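Local coordinates for CurF (Lyngbya majuscula, PDB 2Q35), which probably decarboxylates an intermediate in polyketide chain beta-branching, as the crotonase-family ECH2 domain of CurF, at residues K66-L69 with I70-R74; F132-V135 with G136-L140; S148-A151 with Q152-Y156; A213-P216 with E217-K221; K221-E224 with I225-T229. The protein carries 1 engineered substitution. All coordinates share one frame; numbering follows the deposited sequence.

Contact 1 of 5, residues K66-L69 with I70-R74. Engineered in segment 66-69: Phe-68 (natural residue Tyr).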
loop_
_atom_site.group_PDB
_atom_site.type_symbol
_atom_site.label_atom_id
_atom_site.label_comp_id
_atom_site.label_asym_id
_atom_site.label_seq_id
_atom_site.Cartn_x
_atom_site.Cartn_y
_atom_site.Cartn_z
ATOM N N LYS A 66 12.091 30.567 1.599
ATOM C CA LYS A 66 12.854 30.890 0.399
ATOM C C LYS A 66 14.099 31.732 0.736
ATOM O O LYS A 66 15.163 31.556 0.127
ATOM C CB LYS A 66 11.966 31.569 -0.661
ATOM C CG LYS A 66 11.054 30.585 -1.419
ATOM C CD LYS A 66 9.918 31.279 -2.172
ATOM C CE LYS A 66 8.643 31.269 -1.336
ATOM N NZ LYS A 66 7.450 31.761 -2.073
ATOM N N GLU A 67 13.978 32.616 1.733
ATOM C CA GLU A 67 15.128 33.424 2.184
ATOM C C GLU A 67 16.241 32.495 2.688
ATOM O O GLU A 67 17.424 32.708 2.386
ATOM C CB GLU A 67 14.730 34.404 3.297
ATOM C CG GLU A 67 13.556 35.339 2.978
ATOM C CD GLU A 67 13.930 36.587 2.180
ATOM O OE1 GLU A 67 15.135 36.876 1.970
ATOM O OE2 GLU A 67 12.989 37.295 1.764
ATOM N N PHE A 68 15.836 31.457 3.421
ATOM C CA PHE A 68 16.739 30.435 3.962
ATOM C C PHE A 68 17.425 29.689 2.831
ATOM O O PHE A 68 18.637 29.491 2.864
ATOM C CB PHE A 68 15.977 29.454 4.883
ATOM C CG PHE A 68 16.805 28.271 5.348
ATOM C CD1 PHE A 68 17.572 28.351 6.516
ATOM C CD2 PHE A 68 16.818 27.079 4.618
ATOM C CE1 PHE A 68 18.335 27.261 6.955
ATOM C CE2 PHE A 68 17.593 25.984 5.047
ATOM C CZ PHE A 68 18.351 26.081 6.212
ATOM N N LEU A 69 16.645 29.284 1.827
ATOM C CA LEU A 69 17.196 28.568 0.668
ATOM C C LEU A 69 18.212 29.395 -0.105
ATOM O O LEU A 69 19.238 28.856 -0.549
ATOM C CB LEU A 69 16.084 28.078 -0.270
ATOM C CG LEU A 69 15.116 27.051 0.317
ATOM C CD1 LEU A 69 14.093 26.691 -0.728
ATOM C CD2 LEU A 69 15.867 25.802 0.783
ATOM N N ILE A 70 17.943 30.696 -0.255
ATOM C CA ILE A 70 18.898 31.599 -0.894
ATOM C C ILE A 70 20.198 31.666 -0.078
ATOM O O ILE A 70 21.288 31.619 -0.647
ATOM C CB ILE A 70 18.298 33.010 -1.150
ATOM C CG1 ILE A 70 17.157 32.942 -2.178
ATOM C CG2 ILE A 70 19.385 34.006 -1.602
ATOM C CD1 ILE A 70 17.605 32.608 -3.633
ATOM N N ARG A 71 20.074 31.752 1.248
ATOM C CA ARG A 71 21.248 31.720 2.136
ATOM C C ARG A 71 22.033 30.424 1.934
ATOM O O ARG A 71 23.258 30.435 1.845
ATOM C CB ARG A 71 20.827 31.875 3.602
ATOM C CG ARG A 71 20.376 33.290 3.971
ATOM C CD ARG A 71 19.477 33.273 5.196
ATOM N NE ARG A 71 20.236 33.147 6.438
ATOM C CZ ARG A 71 19.723 32.714 7.590
ATOM N NH1 ARG A 71 18.448 32.340 7.664
ATOM N NH2 ARG A 71 20.491 32.645 8.673
ATOM N N LYS A 72 21.313 29.310 1.824
ATOM C CA LYS A 72 21.939 28.019 1.582
ATOM C C LYS A 72 22.723 27.942 0.264
ATOM O O LYS A 72 23.742 27.253 0.214
ATOM C CB LYS A 72 20.910 26.884 1.670
ATOM C CG LYS A 72 21.536 25.518 1.990
ATOM C CD LYS A 72 20.514 24.520 2.536
ATOM C CE LYS A 72 19.743 23.814 1.426
ATOM N NZ LYS A 72 20.610 22.854 0.704
ATOM N N THR A 73 22.268 28.626 -0.797
ATOM C CA THR A 73 22.987 28.591 -2.085
ATOM C C THR A 73 24.380 29.199 -1.958
ATOM O O THR A 73 25.294 28.861 -2.719
ATOM C CB THR A 73 22.230 29.293 -3.254
ATOM O OG1 THR A 73 22.113 30.698 -3.000
ATOM C CG2 THR A 73 20.846 28.684 -3.469
ATOM N N ARG A 74 24.520 30.107 -0.989
ATOM C CA ARG A 74 25.796 30.750 -0.676
ATOM C C ARG A 74 26.608 29.944 0.352
ATOM O O ARG A 74 27.740 30.318 0.702
ATOM C CB ARG A 74 25.538 32.169 -0.176
ATOM C CG ARG A 74 24.741 33.032 -1.153
ATOM C CD ARG A 74 24.880 34.514 -0.835
ATOM N NE ARG A 74 24.125 34.893 0.357
ATOM C CZ ARG A 74 22.919 35.456 0.335
ATOM N NH1 ARG A 74 22.322 35.727 -0.823
ATOM N NH2 ARG A 74 22.311 35.757 1.476
#

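Contact 2 of 5, residues F132-V135 with G136-L140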
loop_
_atom_site.group_PDB
_atom_site.type_symbol
_atom_site.label_atom_id
_atom_site.label_comp_id
_atom_site.label_asym_id
_atom_site.label_seq_id
_atom_site.Cartn_x
_atom_site.Cartn_y
_atom_site.Cartn_z
ATOM N N PHE A 132 15.541 20.857 -7.168
ATOM C CA PHE A 132 16.476 19.952 -6.463
ATOM C C PHE A 132 15.720 18.836 -5.748
ATOM O O PHE A 132 14.484 18.855 -5.653
ATOM C CB PHE A 132 17.411 20.712 -5.507
ATOM C CG PHE A 132 16.699 21.583 -4.514
ATOM C CD1 PHE A 132 16.045 21.029 -3.428
ATOM C CD2 PHE A 132 16.680 22.966 -4.671
ATOM C CE1 PHE A 132 15.375 21.833 -2.507
ATOM C CE2 PHE A 132 16.005 23.776 -3.749
ATOM C CZ PHE A 132 15.366 23.214 -2.679
ATOM N N THR A 133 16.458 17.823 -5.309
ATOM C CA THR A 133 15.839 16.606 -4.754
ATOM C C THR A 133 15.520 16.767 -3.261
ATOM O O THR A 133 16.049 17.675 -2.609
ATOM C CB THR A 133 16.754 15.388 -4.969
ATOM O OG1 THR A 133 18.037 15.679 -4.404
ATOM C CG2 THR A 133 16.947 15.117 -6.470
ATOM N N PRO A 134 14.611 15.932 -2.724
ATOM C CA PRO A 134 14.134 16.098 -1.330
ATOM C C PRO A 134 15.171 15.867 -0.230
ATOM O O PRO A 134 16.262 15.337 -0.477
ATOM C CB PRO A 134 13.019 15.039 -1.201
ATOM C CG PRO A 134 12.609 14.754 -2.614
ATOM C CD PRO A 134 13.864 14.874 -3.445
ATOM N N VAL A 135 14.817 16.317 0.971
ATOM C CA VAL A 135 15.495 15.978 2.218
ATOM C C VAL A 135 14.457 15.532 3.238
ATOM O O VAL A 135 13.246 15.744 3.063
ATOM C CB VAL A 135 16.315 17.176 2.799
ATOM C CG1 VAL A 135 17.447 17.507 1.879
ATOM C CG2 VAL A 135 15.419 18.402 2.978
ATOM N N GLY A 136 14.905 14.883 4.298
ATOM C CA GLY A 136 13.995 14.543 5.392
ATOM C C GLY A 136 13.389 13.156 5.327
ATOM O O GLY A 136 12.458 12.856 6.088
ATOM N N ALA A 137 13.974 12.281 4.496
ATOM C CA ALA A 137 13.411 10.950 4.232
ATOM C C ALA A 137 12.029 11.109 3.612
ATOM O O ALA A 137 11.065 10.406 3.976
ATOM C CB ALA A 137 13.344 10.080 5.516
ATOM N N THR A 138 11.939 12.047 2.677
ATOM C CA THR A 138 10.676 12.323 1.966
ATOM C C THR A 138 10.131 11.089 1.261
ATOM O O THR A 138 8.926 10.783 1.360
ATOM C CB THR A 138 10.853 13.481 0.949
ATOM O OG1 THR A 138 11.039 14.699 1.666
ATOM C CG2 THR A 138 9.619 13.642 0.063
ATOM N N SER A 139 10.981 10.406 0.503
ATOM C CA SER A 139 10.498 9.269 -0.266
ATOM C C SER A 139 10.066 8.125 0.661
ATOM O O SER A 139 9.027 7.501 0.448
ATOM C CB SER A 139 11.523 8.829 -1.311
ATOM O OG SER A 139 12.610 8.108 -0.764
ATOM N N LEU A 140 10.848 7.871 1.712
ATOM C CA LEU A 140 10.481 6.833 2.662
ATOM C C LEU A 140 9.097 7.108 3.244
ATOM O O LEU A 140 8.200 6.259 3.193
ATOM C CB LEU A 140 11.511 6.745 3.801
ATOM C CG LEU A 140 11.219 5.716 4.908
ATOM C CD1 LEU A 140 11.376 4.295 4.395
ATOM C CD2 LEU A 140 12.126 5.927 6.116
#

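Contact 3 of 5, residues S148-A151 with Q152-Y156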
loop_
_atom_site.group_PDB
_atom_site.type_symbol
_atom_site.label_atom_id
_atom_site.label_comp_id
_atom_site.label_asym_id
_atom_site.label_seq_id
_atom_site.Cartn_x
_atom_site.Cartn_y
_atom_site.Cartn_z
ATOM N N SER A 148 2.714 4.652 -2.864
ATOM C CA SER A 148 3.820 4.882 -3.807
ATOM C C SER A 148 3.481 5.809 -4.990
ATOM O O SER A 148 4.348 6.573 -5.439
ATOM C CB SER A 148 4.442 3.549 -4.283
ATOM O OG SER A 148 3.489 2.719 -4.939
ATOM N N GLU A 149 2.235 5.784 -5.466
ATOM C CA GLU A 149 1.860 6.588 -6.641
ATOM C C GLU A 149 1.615 8.069 -6.420
ATOM O O GLU A 149 2.101 8.887 -7.203
ATOM C CB GLU A 149 0.677 5.984 -7.377
ATOM C CG GLU A 149 1.101 5.273 -8.624
ATOM C CD GLU A 149 1.847 3.982 -8.338
ATOM O OE1 GLU A 149 1.148 2.988 -8.010
ATOM O OE2 GLU A 149 3.105 3.966 -8.480
ATOM N N LEU A 150 0.857 8.421 -5.383
ATOM C CA LEU A 150 0.772 9.822 -4.993
ATOM C C LEU A 150 2.161 10.304 -4.642
ATOM O O LEU A 150 2.546 11.398 -5.025
ATOM C CB LEU A 150 -0.157 10.064 -3.787
ATOM C CG LEU A 150 -1.526 10.719 -4.026
ATOM C CD1 LEU A 150 -2.182 11.047 -2.692
ATOM C CD2 LEU A 150 -1.487 11.962 -4.921
ATOM N N ALA A 151 2.903 9.492 -3.891
ATOM C CA ALA A 151 4.233 9.909 -3.474
ATOM C C ALA A 151 5.066 10.254 -4.716
ATOM O O ALA A 151 5.673 11.320 -4.774
ATOM C CB ALA A 151 4.904 8.817 -2.637
ATOM N N GLN A 152 5.064 9.358 -5.700
ATOM C CA GLN A 152 5.810 9.549 -6.961
ATOM C C GLN A 152 5.441 10.876 -7.638
ATOM O O GLN A 152 6.296 11.698 -7.994
ATOM C CB GLN A 152 5.450 8.400 -7.910
ATOM C CG GLN A 152 6.368 8.193 -9.055
ATOM C CD GLN A 152 7.456 7.189 -8.753
ATOM O OE1 GLN A 152 7.808 6.956 -7.597
ATOM N NE2 GLN A 152 7.990 6.594 -9.790
ATOM N N GLU A 153 4.154 11.107 -7.804
ATOM C CA GLU A 153 3.765 12.286 -8.569
ATOM C C GLU A 153 4.056 13.581 -7.812
ATOM O O GLU A 153 4.542 14.552 -8.406
ATOM C CB GLU A 153 2.300 12.227 -8.972
ATOM C CG GLU A 153 1.943 13.328 -9.966
ATOM C CD GLU A 153 0.449 13.442 -10.213
ATOM O OE1 GLU A 153 -0.134 12.481 -10.746
ATOM O OE2 GLU A 153 -0.143 14.495 -9.890
ATOM N N MET A 154 3.749 13.601 -6.519
ATOM C CA MET A 154 3.999 14.800 -5.724
ATOM C C MET A 154 5.496 15.131 -5.672
ATOM O O MET A 154 5.880 16.280 -5.795
ATOM C CB MET A 154 3.453 14.657 -4.300
ATOM C CG MET A 154 1.937 14.559 -4.242
ATOM S SD MET A 154 1.340 14.497 -2.556
ATOM C CE MET A 154 1.644 16.165 -2.035
ATOM N N ILE A 155 6.330 14.107 -5.539
ATOM C CA ILE A 155 7.786 14.340 -5.430
ATOM C C ILE A 155 8.361 14.793 -6.782
ATOM O O ILE A 155 9.089 15.784 -6.863
ATOM C CB ILE A 155 8.513 13.081 -4.898
ATOM C CG1 ILE A 155 8.045 12.780 -3.473
ATOM C CG2 ILE A 155 10.030 13.276 -4.889
ATOM C CD1 ILE A 155 8.572 11.458 -2.904
ATOM N N TYR A 156 8.020 14.097 -7.867
ATOM C CA TYR A 156 8.545 14.510 -9.174
ATOM C C TYR A 156 8.109 15.885 -9.642
ATOM O O TYR A 156 8.919 16.608 -10.240
ATOM C CB TYR A 156 8.171 13.513 -10.265
ATOM C CG TYR A 156 9.116 12.354 -10.479
ATOM C CD1 TYR A 156 10.230 12.488 -11.318
ATOM C CD2 TYR A 156 8.863 11.112 -9.907
ATOM C CE1 TYR A 156 11.106 11.394 -11.566
ATOM C CE2 TYR A 156 9.710 10.016 -10.154
ATOM C CZ TYR A 156 10.825 10.169 -10.985
ATOM O OH TYR A 156 11.671 9.121 -11.254
#

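Contact 4 of 5, residues A213-P216 with E217-K221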
loop_
_atom_site.group_PDB
_atom_site.type_symbol
_atom_site.label_atom_id
_atom_site.label_comp_id
_atom_site.label_asym_id
_atom_site.label_seq_id
_atom_site.Cartn_x
_atom_site.Cartn_y
_atom_site.Cartn_z
ATOM N N ALA A 213 13.821 1.900 11.921
ATOM C CA ALA A 213 15.023 1.166 11.501
ATOM C C ALA A 213 15.611 1.712 10.192
ATOM O O ALA A 213 16.842 1.753 10.000
ATOM C CB ALA A 213 14.706 -0.337 11.366
ATOM N N LYS A 214 14.723 2.152 9.302
ATOM C CA LYS A 214 15.103 2.603 7.965
ATOM C C LYS A 214 15.418 4.103 7.881
ATOM O O LYS A 214 16.008 4.583 6.890
ATOM C CB LYS A 214 13.971 2.268 6.997
ATOM C CG LYS A 214 13.925 0.797 6.637
ATOM C CD LYS A 214 13.051 0.562 5.431
ATOM C CE LYS A 214 11.698 0.032 5.845
ATOM N NZ LYS A 214 11.057 -0.706 4.726
ATOM N N PHE A 215 14.997 4.842 8.902
ATOM C CA PHE A 215 15.055 6.304 8.870
ATOM C C PHE A 215 16.474 6.922 8.722
ATOM O O PHE A 215 16.715 7.772 7.839
ATOM C CB PHE A 215 14.302 6.880 10.079
ATOM C CG PHE A 215 13.769 8.226 9.839
ATOM C CD1 PHE A 215 12.555 8.392 9.196
ATOM C CD2 PHE A 215 14.504 9.345 10.207
ATOM C CE1 PHE A 215 12.062 9.666 8.945
ATOM C CE2 PHE A 215 14.026 10.598 9.965
ATOM C CZ PHE A 215 12.798 10.759 9.321
ATOM N N PRO A 216 17.425 6.502 9.570
ATOM C CA PRO A 216 18.740 7.132 9.471
ATOM C C PRO A 216 19.369 7.045 8.082
ATOM O O PRO A 216 19.898 8.047 7.589
ATOM C CB PRO A 216 19.571 6.372 10.520
ATOM C CG PRO A 216 18.578 5.887 11.501
ATOM C CD PRO A 216 17.387 5.511 10.661
ATOM N N GLU A 217 19.309 5.875 7.452
ATOM C CA GLU A 217 19.928 5.691 6.136
ATOM C C GLU A 217 19.170 6.508 5.091
ATOM O O GLU A 217 19.780 7.077 4.184
ATOM C CB GLU A 217 19.981 4.211 5.764
ATOM C CG GLU A 217 20.794 3.890 4.514
ATOM C CD GLU A 217 22.209 4.437 4.566
ATOM O OE1 GLU A 217 22.958 4.119 5.521
ATOM O OE2 GLU A 217 22.572 5.201 3.647
ATOM N N ALA A 218 17.844 6.593 5.246
ATOM C CA ALA A 218 17.008 7.384 4.333
ATOM C C ALA A 218 17.384 8.864 4.360
ATOM O O ALA A 218 17.569 9.486 3.320
ATOM C CB ALA A 218 15.515 7.182 4.671
ATOM N N ILE A 219 17.482 9.431 5.562
ATOM C CA ILE A 219 17.954 10.805 5.750
ATOM C C ILE A 219 19.319 11.024 5.122
ATOM O O ILE A 219 19.536 11.998 4.404
ATOM C CB ILE A 219 18.053 11.152 7.270
ATOM C CG1 ILE A 219 16.658 11.211 7.884
ATOM C CG2 ILE A 219 18.803 12.500 7.516
ATOM C CD1 ILE A 219 15.864 12.470 7.553
ATOM N N LYS A 220 20.260 10.136 5.439
ATOM C CA LYS A 220 21.614 10.248 4.890
ATOM C C LYS A 220 21.659 10.207 3.365
ATOM O O LYS A 220 22.352 11.030 2.729
ATOM C CB LYS A 220 22.503 9.140 5.498
ATOM C CG LYS A 220 23.945 9.084 4.955
ATOM C CD LYS A 220 24.719 7.871 5.518
ATOM C CE LYS A 220 26.048 7.670 4.773
ATOM N NZ LYS A 220 27.015 6.788 5.519
ATOM N N LYS A 221 20.932 9.258 2.773
ATOM C CA LYS A 221 20.942 9.108 1.310
ATOM C C LYS A 221 20.315 10.329 0.619
ATOM O O LYS A 221 20.856 10.846 -0.380
ATOM C CB LYS A 221 20.236 7.822 0.873
ATOM C CG LYS A 221 20.965 6.534 1.204
ATOM C CD LYS A 221 20.231 5.334 0.636
ATOM C CE LYS A 221 20.971 4.026 0.918
ATOM N NZ LYS A 221 20.078 2.841 0.695
HETATM O O HOH W 1 18.763 3.130 8.679
#

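Contact 5 of 5, residues K221-E224 with I225-T229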
loop_
_atom_site.group_PDB
_atom_site.type_symbol
_atom_site.label_atom_id
_atom_site.label_comp_id
_atom_site.label_asym_id
_atom_site.label_seq_id
_atom_site.Cartn_x
_atom_site.Cartn_y
_atom_site.Cartn_z
ATOM N N LYS A 221 20.932 9.258 2.773
ATOM C CA LYS A 221 20.942 9.108 1.310
ATOM C C LYS A 221 20.315 10.329 0.619
ATOM O O LYS A 221 20.856 10.846 -0.380
ATOM C CB LYS A 221 20.236 7.822 0.873
ATOM C CG LYS A 221 20.965 6.534 1.204
ATOM C CD LYS A 221 20.231 5.334 0.636
ATOM C CE LYS A 221 20.971 4.026 0.918
ATOM N NZ LYS A 221 20.078 2.841 0.695
ATOM N N GLU A 222 19.182 10.804 1.146
ATOM C CA GLU A 222 18.554 11.992 0.583
ATOM C C GLU A 222 19.467 13.211 0.742
ATOM O O GLU A 222 19.631 13.996 -0.202
ATOM C CB GLU A 222 17.169 12.234 1.203
ATOM C CG GLU A 222 16.130 11.223 0.717
ATOM C CD GLU A 222 14.704 11.732 0.904
ATOM O OE1 GLU A 222 14.543 12.727 1.650
ATOM O OE2 GLU A 222 13.794 11.130 0.289
ATOM N N LEU A 223 20.098 13.363 1.906
ATOM C CA LEU A 223 21.025 14.466 2.082
ATOM C C LEU A 223 22.136 14.480 1.024
ATOM O O LEU A 223 22.425 15.543 0.449
ATOM C CB LEU A 223 21.620 14.479 3.498
ATOM C CG LEU A 223 22.346 15.764 3.895
ATOM C CD1 LEU A 223 21.496 17.009 3.657
ATOM C CD2 LEU A 223 22.820 15.694 5.364
ATOM N N GLU A 224 22.764 13.321 0.803
ATOM C CA GLU A 224 23.873 13.185 -0.161
ATOM C C GLU A 224 23.491 13.603 -1.583
ATOM O O GLU A 224 24.252 14.317 -2.245
ATOM C CB GLU A 224 24.480 11.767 -0.121
ATOM C CG GLU A 224 25.676 11.665 0.868
ATOM C CD GLU A 224 25.921 10.267 1.479
ATOM O OE1 GLU A 224 25.552 9.237 0.851
ATOM O OE2 GLU A 224 26.503 10.214 2.604
ATOM N N ILE A 225 22.298 13.188 -2.024
ATOM C CA ILE A 225 21.841 13.471 -3.396
ATOM C C ILE A 225 21.430 14.941 -3.448
ATOM O O ILE A 225 21.691 15.653 -4.433
ATOM C CB ILE A 225 20.643 12.545 -3.777
ATOM C CG1 ILE A 225 21.078 11.077 -3.743
ATOM C CG2 ILE A 225 20.053 12.918 -5.159
ATOM C CD1 ILE A 225 19.914 10.100 -3.582
ATOM N N HIS A 226 20.799 15.400 -2.370
ATOM C CA HIS A 226 20.395 16.792 -2.279
ATOM C C HIS A 226 21.572 17.728 -2.407
ATOM O O HIS A 226 21.503 18.729 -3.108
ATOM C CB HIS A 226 19.635 17.057 -0.983
ATOM C CG HIS A 226 19.328 18.501 -0.754
ATOM N ND1 HIS A 226 18.181 19.101 -1.228
ATOM C CD2 HIS A 226 20.006 19.458 -0.075
ATOM C CE1 HIS A 226 18.179 20.376 -0.877
ATOM N NE2 HIS A 226 19.274 20.618 -0.178
ATOM N N GLN A 227 22.674 17.397 -1.744
ATOM C CA GLN A 227 23.848 18.248 -1.832
ATOM C C GLN A 227 24.360 18.403 -3.267
ATOM O O GLN A 227 24.865 19.467 -3.629
ATOM C CB GLN A 227 24.931 17.743 -0.885
ATOM C CG GLN A 227 24.579 17.990 0.587
ATOM C CD GLN A 227 24.555 19.471 0.948
ATOM O OE1 GLN A 227 23.491 20.050 1.216
ATOM N NE2 GLN A 227 25.730 20.098 0.936
ATOM N N VAL A 228 24.230 17.358 -4.085
ATOM C CA VAL A 228 24.673 17.444 -5.474
ATOM C C VAL A 228 23.683 18.278 -6.290
ATOM O O VAL A 228 24.083 19.183 -7.024
ATOM C CB VAL A 228 24.829 16.050 -6.111
ATOM C CG1 VAL A 228 25.123 16.152 -7.606
ATOM C CG2 VAL A 228 25.929 15.305 -5.415
ATOM N N THR A 229 22.398 17.953 -6.169
ATOM C CA THR A 229 21.404 18.592 -7.048
ATOM C C THR A 229 21.077 20.036 -6.670
ATOM O O THR A 229 20.669 20.832 -7.541
ATOM C CB THR A 229 20.112 17.761 -7.161
ATOM O OG1 THR A 229 19.458 17.707 -5.889
ATOM C CG2 THR A 229 20.400 16.357 -7.662
#

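Contact 1 of 5, residues K66-L69 with I70-R74
Phe-68 and Lys-72 both hold CG anti to the backbone N, with chi1 173° and -157°, one turn apart on helix 66-73. Their side chains leave the same flank and cross obliquely. CE2 of the Phe-68 ring lies 4.1 Å from CD of Lys-72. Phe-68 is engineered; the natural residue is a tyrosine. Arg-71 bends at chi3 (79°), and this brings NH1 to 4.2 Å from CD1 of Phe-68. Its CG also rests 3.4 Å from the carbonyl O of Glu-67. The backbone is regular alpha helix: Ile-70 N donates to Lys-66 O at 2.9 Å, and Lys-72 N to Phe-68 O at 2.9 Å. In the last turn OG1 of Thr-73 donates to Ile-70 O at 2.7 Å. Leu-69 and Ile-70 face Ile-239 of helix 235-240. NZ of Lys-72 leads away from the Phe-68 ring. It hydrogen-bonds NE2 of His-226, and Lys-72 makes a cation-pi contact with Phe-230. A bound glycerol beside Lys-72, though probably from the crystallisation liquor, may mark a pocket here. Lys-72 therefore meets the engineered ring through carbon, while its polar tip is held from helix 197-230.

Contact 2 of 5, residues F132-V135 with G136-L140
Gly-136 follows Val-135 with phi 95°, where a side chain would run into the carbonyl O of Val-135. Glycine suits this bend for that reason. Its own carbonyl O is hydrogen-bonded to OH of Tyr-111. Ala-137 also has a left-handed backbone and occupies the N-cap position of helix 138-146. Thr-138 then turns back on the loop. Its chi1 of -69° sets OG1 beside the backbone N, on the side facing Val-135. OG1 donates to Val-135 O at 2.8 Å, from a position 39° above the carbonyl plane. Thr-138 also crosses Pro-134 at about a right angle. CB of Thr-138 is 3.4 Å from CB of Pro-134, tighter than usual van der Waals contact, and CG2 lies 3.9 Å from the same Pro-134 CB. A valine in place of Thr-138 would probably leave the carbonyl of Val-135 without its hydroxyl partner and make the turn less firmly held. The backbone N atoms of Thr-138 and Ser-139 are taken by the carboxylate of Glu-222. OG of Ser-139 reaches NE2 of His-206 in the second subunit. The bend thus joins three helices: Phe-127 of helix 127-130 touches Pro-134 and Thr-138, helix 148-157 packs on the same pair, and helix 197-230 lies against Ala-137.

Contact 3 of 5, residues S148-A151 with Q152-Y156
Leu-150 O accepts the N-H of Met-154 at 2.9 Å, with an N-H...O angle of 171° and the donor nearly along the C=O axis. This is one of the backbone bonds that build helix 148-157 of the crotonase fold. Gln-152 N to Ser-148 O (2.9 Å) is another, less straight. The carboxylate of Glu-153 leaves the turn and has two partners outside it: OE1 forms a salt bridge with Arg-169 and OE2 bonds OH of Tyr-161. Gln-152 bends at chi2, and its NE2 makes a weak hydrogen bond to Asp-113 O of the second subunit. Tyr-156 carries Gln-152 O at its ring edge, in plane, and meets Phe-114 of the second subunit edge-to-face. On the apolar flank CD2 of Leu-150 stands 4.4 Å from CG of Met-154, and Leu-166 of helix 163-168 touches both. Ala-151 presses on Leu-142 of helix 138-146. Ile-155 packs on Pro-134, on Thr-138 and on Leu-203 of the second subunit. An alanine in place of Ile-155 would probably open a gap between this helix and those three neighbours. Ile-155 has chi1 -64°, which sets CG1 beside the backbone N, over the preceding turn. There CG1 lies 3.1 Å from Ala-151 O, and CD1 3.5 Å from the same oxygen.

Contact 4 of 5, residues A213-P216 with E217-K221
Phe-215 sets its CD2, CE2 and CZ against the CG1-CD1 arm of Ile-219, one turn later. Both sit at a proline kink in the long helix 197-230 of this crotonase-fold chain. CE2 of Phe-215 is 3.4 Å from CG1 of Ile-219 and 3.6 Å from its CD1. The approach is oblique. With chi1 at -153°, the ring swings from a bond that leads away from the next turn to a place beside it. The same ring packs on Ser-83 and Leu-87 of helix 83-87 and on Leu-140 and Ile-141 of helix 138-146. Ala-137 packs beside Phe-215, Ala-218 and Ile-219. Lys-214, Pro-216, Glu-217 and Lys-220 are exposed. Pro-216 has no N-H, and the helix is kinked where that bond is missing. A water mends the next step: it donates to Ala-213 O at 2.7 Å and accepts from Glu-217 N at 3.1 Å. The regular pattern then resumes, first with a longer bond from Ala-218 N to Lys-214 O (3.2 Å), then with Lys-220 N to Pro-216 O at 3.0 Å. Beneath the Phe-215 and Ile-219 pair, Ile-219 N donates to Phe-215 O at 2.9 Å, with an almost straight N-H...O angle of 176°.

Contact 5 of 5, residues K221-E224 with I225-T229
Glu-222 O accepts the N-H of His-226 at 2.8 Å, the shortest of the backbone bonds that join these two turns of helix 197-230. Gln-227 N follows, donating to Leu-223 O at 2.9 Å. Ile-225 N reaches Lys-221 O over a longer 3.2 Å. His-226 has CG anti to its N, chi1 173°, and its ring runs out from the buried flank. Both ring nitrogens are held: ND1 bonds Thr-133 O, and NE2 has Lys-72. Phe-132 meets this ring about perpendicular, and Phe-230 meets it at a shallow tilt. These partners fix the rotation of the imidazole. A glycerol bound beside the ring is probably from the crystallisation liquor, but it may mark a pocket where His-226 and Lys-72 meet. The Glu-222 carboxylate goes to the start of helix 138-146. Ile-225 folds back over the preceding turn. Its CG1 and CD1 each lie 3.4 Å from Lys-221 O, and its side chain packs on Thr-133 and on His-206 of the second subunit. Leu-223, Glu-224 and Gln-227 are exposed. Gln-227 bends at chi2, its CG 3.3 Å from Leu-223 O and its OE1 4.4 Å from CD1 of Leu-223. The chemistry is therefore divided. The side chains of Leu-223 and Gln-227 touch only loosely, while the buried Glu-222 and His-226 spend their polar atoms on the loop before helix 138-146, the start of that helix, and helix 66-73. The helix start facing Glu-222 would probably favour its carboxylate form.

Overall arrangement
Contacts 2 and 3 are buried; these two and contact 5 touch the second subunit. Contact 4 is a surface contact; contacts 1 and 5 are partly buried. Contacts 4 and 5 share Lys-221 on helix 197-230, yet the first is apolar inward with a water at a kink, and the second is polar inward. Contact 2 lies between them and contact 3. It is apolar toward Ile-219 and Ile-155, and hydrogen-bonded toward Glu-222 and Thr-229. Contacts 1 and 5 lie farthest from the chain centre, about 21 and 20 Å centre to centre. Lys-72 joins them, and Leu-69 packs against Phe-132 of contact 2.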